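Local coordinates for pyoverdine synthetase F (Pseudomonas aeruginosa PAO1, PDB 6CUL), which is an alpha/beta protein with a Rossmann-like core, in which helices flank a mixed, mostly parallel beta-sheet, at residues Q22-K27 with T247-R252; Y53-V58 with K97-L102; D126-L131 with L152-R157. One frame throughout, in Å; residues are numbered along the deposited sequence.

Overall arrangement
Contact 1 embraces the other two along the chain: its segments lie near the two ends, and contacts 2 and 3 follow one another between them. Contact 1 joins the small hairpin of strands 23-26 and 29-32 to the start of helix 248-271. Contact 2 sits at the edge of the main sheet, where strand 55-60 meets the chain entering strand 103-105. Contact 3 ties helix 118-136 to the loop between strands 142-145 and 166-170 of the same sheet. The centres of contacts 2 and 3 are 22 Å apart, those of contacts 1 and 2 28 Å; contacts 1 and 3 lie on opposite sides of the chain's centre, 34 Å apart. The three thus fasten separate parts of one chain.

Contact 1: Q22-K27 with T247-R252; sequences QYVPYK and TILELR
E250 serves both segments with one carboxylate: OE2 faces the backbone N of K27, while OE1 turns back to its own helix end. The bond from K27 N to E250 OE2 is weak, at 3.5 Å. On the other side, T247 and E250 form a capping box. E250 N donates to T247 OG1 over 3.2 Å. The return bond from T247 N to E250 OE1 is modelled very short, so its length is doubtful. The E250 chain is bent at chi2 (139°), and its CG lies against the Y26 ring. CG comes within 3.3 Å of Y26 CD1, obliquely to the ring, and the ring and carboxylate planes are 80° apart. Y26 has CG anti to its backbone N (chi1 175°), which brings the ring over to the helix although the CB bond itself does not point there. A water adds a second polar link. It donates to P25 O over 2.6 Å and also bonds T247 OG1. The apolar part is small: V24 CG1 touches L249 CD2 at 4.2 Å. The side chain of V24 is about 9 Å from the bound FGD. Strand 23-26 pairs with strand 29-32 in an antiparallel hairpin, where the backbones of V24 and R31 are hydrogen-bonded. The Y26 ring also meets that of W253 on helix 248-271. That helix rests I248 and L251 on helix 187-195.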
# COMPACT_ATOMS: atom_id res chain seq x y z
N GLN A 22 11.97 -6.54 -6.30
CA GLN A 22 12.52 -7.80 -6.68
C GLN A 22 11.97 -8.30 -7.99
O GLN A 22 10.97 -7.88 -8.44
CB GLN A 22 12.16 -8.80 -5.58
CG GLN A 22 12.66 -8.50 -4.18
CD GLN A 22 12.83 -9.74 -3.30
OE1 GLN A 22 13.40 -10.72 -3.70
NE2 GLN A 22 12.33 -9.67 -2.14
N TYR A 23 12.67 -9.21 -8.59
CA TYR A 23 12.19 -9.80 -9.81
C TYR A 23 11.42 -11.02 -9.49
O TYR A 23 11.77 -11.72 -8.62
CB TYR A 23 13.32 -10.22 -10.71
CG TYR A 23 13.77 -9.18 -11.66
CD1 TYR A 23 13.08 -8.92 -12.83
CD2 TYR A 23 14.88 -8.48 -11.40
CE1 TYR A 23 13.50 -7.98 -13.67
CE2 TYR A 23 15.29 -7.54 -12.22
CZ TYR A 23 14.62 -7.29 -13.35
OH TYR A 23 15.16 -6.34 -14.12
N VAL A 24 10.36 -11.28 -10.19
CA VAL A 24 9.62 -12.45 -9.89
C VAL A 24 9.35 -13.23 -11.13
O VAL A 24 9.21 -12.66 -12.17
CB VAL A 24 8.30 -12.17 -9.18
CG1 VAL A 24 8.52 -11.59 -7.81
CG2 VAL A 24 7.41 -11.33 -10.05
N PRO A 25 9.37 -14.53 -11.05
CA PRO A 25 9.03 -15.33 -12.20
C PRO A 25 7.53 -15.13 -12.54
O PRO A 25 6.70 -15.22 -11.71
CB PRO A 25 9.34 -16.73 -11.73
CG PRO A 25 9.44 -16.66 -10.27
CD PRO A 25 9.99 -15.33 -10.01
N TYR A 26 7.26 -14.88 -13.81
CA TYR A 26 5.95 -14.57 -14.34
C TYR A 26 5.86 -15.16 -15.73
O TYR A 26 6.85 -15.22 -16.38
CB TYR A 26 5.86 -13.04 -14.44
CG TYR A 26 4.64 -12.52 -15.09
CD1 TYR A 26 3.50 -12.30 -14.37
CD2 TYR A 26 4.62 -12.26 -16.41
CE1 TYR A 26 2.37 -11.87 -14.96
CE2 TYR A 26 3.49 -11.84 -17.00
CZ TYR A 26 2.38 -11.65 -16.27
OH TYR A 26 1.30 -11.20 -16.87
N LYS A 27 4.74 -15.79 -16.07
CA LYS A 27 4.54 -16.30 -17.43
C LYS A 27 5.67 -17.18 -17.97
O LYS A 27 5.99 -17.13 -19.17
CB LYS A 27 4.56 -15.10 -18.32
CG LYS A 27 3.28 -14.65 -18.86
CD LYS A 27 3.57 -13.42 -19.70
CE LYS A 27 3.77 -13.72 -21.16
NZ LYS A 27 4.20 -12.46 -21.78
N THR A 247 -0.75 -17.74 -10.92
CA THR A 247 -0.16 -17.79 -9.58
C THR A 247 -0.42 -16.46 -8.88
O THR A 247 -0.84 -15.54 -9.48
CB THR A 247 1.34 -17.99 -9.58
OG1 THR A 247 2.02 -16.82 -9.99
CG2 THR A 247 1.69 -18.97 -10.48
N ILE A 248 -0.16 -16.41 -7.60
CA ILE A 248 -0.28 -15.22 -6.80
C ILE A 248 0.72 -14.14 -7.20
O ILE A 248 0.34 -13.02 -7.32
CB ILE A 248 -0.34 -15.53 -5.30
CG1 ILE A 248 -0.96 -14.38 -4.55
CG2 ILE A 248 1.02 -15.92 -4.75
CD1 ILE A 248 -2.41 -14.29 -4.79
N LEU A 249 1.95 -14.51 -7.49
CA LEU A 249 2.92 -13.54 -7.97
C LEU A 249 2.47 -12.91 -9.25
O LEU A 249 2.78 -11.81 -9.45
CB LEU A 249 4.28 -14.16 -8.16
CG LEU A 249 4.90 -14.51 -6.86
CD1 LEU A 249 6.15 -15.28 -7.06
CD2 LEU A 249 5.13 -13.29 -6.06
N GLU A 250 1.87 -13.66 -10.16
CA GLU A 250 1.30 -13.13 -11.39
C GLU A 250 0.10 -12.21 -11.17
O GLU A 250 -0.02 -11.24 -11.80
CB GLU A 250 0.93 -14.22 -12.34
CG GLU A 250 2.07 -14.94 -12.99
CD GLU A 250 1.87 -16.41 -13.07
OE1 GLU A 250 0.91 -16.87 -12.57
OE2 GLU A 250 2.70 -17.09 -13.60
N LEU A 251 -0.81 -12.56 -10.31
CA LEU A 251 -1.94 -11.72 -10.03
C LEU A 251 -1.57 -10.37 -9.40
O LEU A 251 -2.05 -9.39 -9.82
CB LEU A 251 -2.97 -12.44 -9.18
CG LEU A 251 -4.29 -11.73 -8.94
CD1 LEU A 251 -4.76 -11.00 -10.15
CD2 LEU A 251 -5.33 -12.71 -8.53
N ARG A 252 -0.65 -10.36 -8.45
CA ARG A 252 -0.21 -9.14 -7.83
C ARG A 252 0.40 -8.21 -8.82
O ARG A 252 0.07 -7.11 -8.82
CB ARG A 252 0.84 -9.41 -6.76
CG ARG A 252 0.33 -9.99 -5.46
CD ARG A 252 1.28 -9.85 -4.25
NE ARG A 252 2.66 -9.90 -4.49
CZ ARG A 252 3.46 -10.77 -3.96
NH1 ARG A 252 3.04 -11.66 -3.14
NH2 ARG A 252 4.71 -10.71 -4.24
O HOH W 1 5.10 -16.97 -10.59

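Contact 2: Y53-V58 with K97-L102; sequences YELVGV and KTLNDL
L102 reaches across to strand 55-60 with its whole side chain. Its CB lies 4.0 Å from V58 CG2, and the two side chains cross at about a right angle. CG then stands anti to the carbonyl carbon of L102 (chi1 -55°), which carries the two methyl groups back along the strand toward L55 and V56. CD1 meets L55 CD2 at 4.2 Å and is about as far from L55 O. CD2 sits close to the backbone, 3.2 Å from V56 O, a tight approach for a methyl group. The CB of V56 points away from this loop.

The backbone of L102 makes the main polar link. V58 N donates to L102 O over 2.9 Å, with an N-H...O angle of 154°; the donor is tilted 33° from the carbonyl plane. With the backbone bond between V58 and L104, this is consistent with the parallel pairing of strands 55-60 and 103-105, beginning just ahead of the latter. Strand 103-105 is the outermost on this side of the mixed sheet of the Rossmann-like core. The chain arrives there through a 3-10 turn, in which L102 N bonds L99 O.

L99 adds an apolar patch. Its CD1 lies 4.4 Å from L55 CD2 and touches V58 CG2 at a like distance. Helix 36-46 covers this patch: L37 and V41 touch L99, and L44 touches L55. At the far end, the extended chain of K97 crosses E54 at about a right angle. NZ forms a salt bridge with E54 OE2, but the modelled position of that oxygen is doubtful. The same NZ also makes a weak bond, 3.4 Å long, to L55 O.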
# COMPACT_ATOMS: atom_id res chain seq x y z
N TYR A 53 1.54 17.78 -7.62
CA TYR A 53 1.96 17.38 -6.30
C TYR A 53 3.47 17.36 -6.06
O TYR A 53 4.25 17.27 -6.93
CB TYR A 53 1.45 15.98 -6.05
CG TYR A 53 -0.02 15.75 -6.00
CD1 TYR A 53 -0.73 16.13 -4.95
CD2 TYR A 53 -0.68 15.05 -6.98
CE1 TYR A 53 -2.06 15.90 -4.87
CE2 TYR A 53 -2.04 14.81 -6.90
CZ TYR A 53 -2.71 15.25 -5.84
OH TYR A 53 -4.01 15.05 -5.68
N GLU A 54 3.86 17.46 -4.82
CA GLU A 54 5.24 17.27 -4.51
C GLU A 54 5.25 16.20 -3.46
O GLU A 54 4.60 16.36 -2.47
CB GLU A 54 5.88 18.51 -3.97
CG GLU A 54 7.38 18.38 -4.01
CD GLU A 54 8.06 19.41 -3.22
OE1 GLU A 54 7.43 20.25 -2.71
OE2 GLU A 54 9.21 19.38 -3.10
N LEU A 55 5.97 15.11 -3.66
CA LEU A 55 5.97 14.11 -2.64
C LEU A 55 6.86 14.68 -1.51
O LEU A 55 8.01 15.04 -1.72
CB LEU A 55 6.47 12.81 -3.21
CG LEU A 55 6.71 11.67 -2.23
CD1 LEU A 55 5.45 11.11 -1.67
CD2 LEU A 55 7.53 10.60 -2.89
N VAL A 56 6.34 14.77 -0.31
CA VAL A 56 7.13 15.39 0.73
C VAL A 56 7.78 14.45 1.71
O VAL A 56 8.89 14.65 2.04
CB VAL A 56 6.40 16.56 1.39
CG1 VAL A 56 6.13 17.62 0.37
CG2 VAL A 56 5.13 16.12 2.06
N GLY A 57 7.12 13.42 2.14
CA GLY A 57 7.74 12.49 3.03
C GLY A 57 7.36 11.08 2.75
O GLY A 57 6.29 10.83 2.32
N VAL A 58 8.25 10.16 3.00
CA VAL A 58 7.94 8.76 2.77
C VAL A 58 8.08 8.01 4.10
O VAL A 58 9.08 7.42 4.37
CB VAL A 58 8.84 8.09 1.68
CG1 VAL A 58 8.50 6.63 1.53
CG2 VAL A 58 8.72 8.77 0.34
N LYS A 97 15.03 14.99 -6.16
CA LYS A 97 15.27 14.78 -4.76
C LYS A 97 15.64 13.31 -4.72
O LYS A 97 14.98 12.50 -5.34
CB LYS A 97 14.02 14.95 -3.91
CG LYS A 97 13.26 16.24 -4.00
CD LYS A 97 12.14 16.25 -2.97
CE LYS A 97 11.18 17.41 -3.12
NZ LYS A 97 10.32 17.59 -1.94
N THR A 98 16.67 12.95 -3.98
CA THR A 98 17.07 11.58 -3.82
C THR A 98 15.91 10.93 -3.11
O THR A 98 15.51 11.42 -2.13
CB THR A 98 18.32 11.51 -2.94
OG1 THR A 98 19.36 12.25 -3.53
CG2 THR A 98 18.76 10.19 -2.77
N LEU A 99 15.37 9.83 -3.60
CA LEU A 99 14.20 9.25 -2.96
C LEU A 99 14.44 8.76 -1.56
O LEU A 99 13.60 8.94 -0.71
CB LEU A 99 13.56 8.17 -3.79
CG LEU A 99 12.47 7.40 -3.14
CD1 LEU A 99 11.11 8.03 -3.25
CD2 LEU A 99 12.37 6.10 -3.81
N ASN A 100 15.61 8.17 -1.36
CA ASN A 100 16.03 7.66 -0.04
C ASN A 100 16.13 8.72 1.04
O ASN A 100 15.85 8.47 2.16
CB ASN A 100 17.30 6.88 -0.16
CG ASN A 100 17.06 5.56 -0.77
OD1 ASN A 100 16.45 4.75 -0.17
ND2 ASN A 100 17.50 5.37 -1.99
N ASP A 101 16.44 9.92 0.65
CA ASP A 101 16.45 11.01 1.53
C ASP A 101 15.07 11.29 2.07
O ASP A 101 15.00 11.97 2.98
CB ASP A 101 17.05 12.22 0.86
CG ASP A 101 18.45 12.00 0.34
OD1 ASP A 101 19.11 11.03 0.58
OD2 ASP A 101 18.88 12.84 -0.37
N LEU A 102 14.00 10.83 1.50
CA LEU A 102 12.70 11.10 2.09
C LEU A 102 12.14 10.08 3.07
O LEU A 102 11.09 10.26 3.50
CB LEU A 102 11.65 11.34 1.03
CG LEU A 102 11.88 12.40 -0.00
CD1 LEU A 102 10.99 12.16 -1.18
CD2 LEU A 102 11.65 13.75 0.59

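Contact 3: D126-L131 with L152-R157; sequences DFERRL and LDELVR
E128 is gripped at its carboxylate by the backbone of the facing loop. L155 N donates to E128 OE1 over 2.9 Å, with an N-H...O angle of 154°, and comes from above the carboxylate plane. E154 N reaches E128 OE2 over 3.2 Å on the syn side, and has a weak second bond to OE1. These bonds tie both oxygens to the loop and fix the rotation of the group. The E128 chain is extended beyond CG, and so spans the gap from the helix. Beside it lies the buried apolar part. L131 CD1 meets L152 CD2 at 3.8 Å, and L155 CD1 packs 3.6 Å from the backbone O of E128. L155 also rests on I166 of strand 166-170.

The other side is acidic and more open. D153 is exposed, yet its OD1 is 2.7 Å from E128 OE2. Both are acceptors, and the two carboxylates are nearly coplanar, 20° apart. Such closeness could raise the pKa of one of them. K124 makes long, weak ion pairs with both E128 OE2 and D153 OD1. E154 OE1 is hydrogen-bonded to S125 OG.

E154 begins a type I beta turn that ends at R157. A helix glutamate here holds the amides at the start of that turn, within the connection between the neighbouring parallel strands 142-145 and 166-170 of the Rossmann-like sheet.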
# COMPACT_ATOMS: atom_id res chain seq x y z
N ASP A 126 -0.62 7.37 20.62
CA ASP A 126 0.49 8.29 20.44
C ASP A 126 1.17 8.20 19.06
O ASP A 126 1.68 9.16 18.60
CB ASP A 126 1.48 8.13 21.60
CG ASP A 126 2.49 9.21 21.66
OD1 ASP A 126 2.20 10.25 22.16
OD2 ASP A 126 3.59 9.01 21.26
N PHE A 127 1.23 7.01 18.49
CA PHE A 127 1.74 6.79 17.15
C PHE A 127 0.86 7.49 16.14
O PHE A 127 1.34 8.17 15.28
CB PHE A 127 1.78 5.34 16.85
CG PHE A 127 1.71 5.02 15.41
CD1 PHE A 127 2.79 5.20 14.61
CD2 PHE A 127 0.58 4.49 14.87
CE1 PHE A 127 2.74 4.87 13.30
CE2 PHE A 127 0.53 4.15 13.55
CZ PHE A 127 1.63 4.35 12.77
N GLU A 128 -0.44 7.33 16.26
CA GLU A 128 -1.33 8.09 15.44
C GLU A 128 -1.09 9.56 15.78
O GLU A 128 -1.08 10.36 14.89
CB GLU A 128 -2.78 7.76 15.69
CG GLU A 128 -3.11 6.31 15.61
CD GLU A 128 -4.52 6.05 15.18
OE1 GLU A 128 -4.91 6.58 14.16
OE2 GLU A 128 -5.24 5.31 15.82
N ARG A 129 -0.90 9.90 17.04
CA ARG A 129 -0.65 11.27 17.38
C ARG A 129 0.64 11.75 16.74
O ARG A 129 0.67 12.83 16.26
CB ARG A 129 -0.64 11.44 18.85
CG ARG A 129 -0.52 12.88 19.23
CD ARG A 129 0.91 13.39 19.29
NE ARG A 129 1.73 12.64 20.19
CZ ARG A 129 3.04 12.74 20.24
NH1 ARG A 129 3.66 13.52 19.41
NH2 ARG A 129 3.73 12.02 21.08
N ARG A 130 1.68 10.93 16.75
CA ARG A 130 2.92 11.21 16.03
C ARG A 130 2.72 11.20 14.50
O ARG A 130 3.45 11.84 13.82
CB ARG A 130 4.00 10.20 16.35
CG ARG A 130 4.93 10.58 17.46
CD ARG A 130 6.03 9.55 17.71
NE ARG A 130 5.56 8.17 17.87
CZ ARG A 130 6.19 7.09 17.42
NH1 ARG A 130 7.29 7.19 16.75
NH2 ARG A 130 5.68 5.91 17.63
N LEU A 131 1.82 10.42 13.95
CA LEU A 131 1.58 10.52 12.53
C LEU A 131 1.11 11.94 12.15
O LEU A 131 1.68 12.54 11.29
CB LEU A 131 0.58 9.45 12.07
CG LEU A 131 0.99 7.98 12.07
CD1 LEU A 131 -0.03 7.09 11.46
CD2 LEU A 131 2.27 7.76 11.35
N LEU A 152 -5.75 2.87 11.00
CA LEU A 152 -5.94 4.16 11.56
C LEU A 152 -7.36 4.43 11.99
O LEU A 152 -8.18 4.49 11.20
CB LEU A 152 -5.47 5.20 10.56
CG LEU A 152 -3.96 5.27 10.36
CD1 LEU A 152 -3.53 4.38 9.24
CD2 LEU A 152 -3.52 6.67 10.12
N ASP A 153 -7.66 4.45 13.26
CA ASP A 153 -8.99 4.80 13.71
C ASP A 153 -9.07 6.21 14.28
O ASP A 153 -10.13 6.76 14.24
CB ASP A 153 -9.56 3.81 14.74
CG ASP A 153 -8.86 3.85 16.05
OD1 ASP A 153 -7.84 4.49 16.05
OD2 ASP A 153 -9.25 3.27 17.05
N GLU A 154 -8.00 6.69 14.86
CA GLU A 154 -7.96 8.01 15.43
C GLU A 154 -7.54 9.11 14.51
O GLU A 154 -8.04 10.18 14.63
CB GLU A 154 -7.11 8.04 16.67
CG GLU A 154 -7.78 7.40 17.85
CD GLU A 154 -6.92 7.42 19.06
OE1 GLU A 154 -6.03 8.29 19.06
OE2 GLU A 154 -7.12 6.62 19.96
N LEU A 155 -6.62 8.83 13.61
CA LEU A 155 -6.22 9.84 12.63
C LEU A 155 -7.35 10.24 11.71
O LEU A 155 -7.34 11.30 11.22
CB LEU A 155 -4.99 9.45 11.82
CG LEU A 155 -4.15 10.61 11.27
CD1 LEU A 155 -3.38 11.30 12.35
CD2 LEU A 155 -3.18 10.19 10.19
N VAL A 156 -8.31 9.38 11.53
CA VAL A 156 -9.40 9.71 10.67
C VAL A 156 -10.65 10.20 11.40
O VAL A 156 -11.72 9.82 10.97
CB VAL A 156 -9.73 8.51 9.81
CG1 VAL A 156 -8.47 8.04 9.17
CG2 VAL A 156 -10.33 7.37 10.57
N ARG A 157 -10.42 10.94 12.48
CA ARG A 157 -11.37 11.58 13.42
C ARG A 157 -12.08 12.84 12.93
O ARG A 157 -11.55 13.60 12.15
CB ARG A 157 -10.64 12.00 14.72
CG ARG A 157 -10.72 11.05 15.91
CD ARG A 157 -9.94 11.52 17.11
NE ARG A 157 -10.68 12.40 17.99
CZ ARG A 157 -10.12 13.35 18.74
NH1 ARG A 157 -10.86 14.11 19.50
NH2 ARG A 157 -8.83 13.53 18.71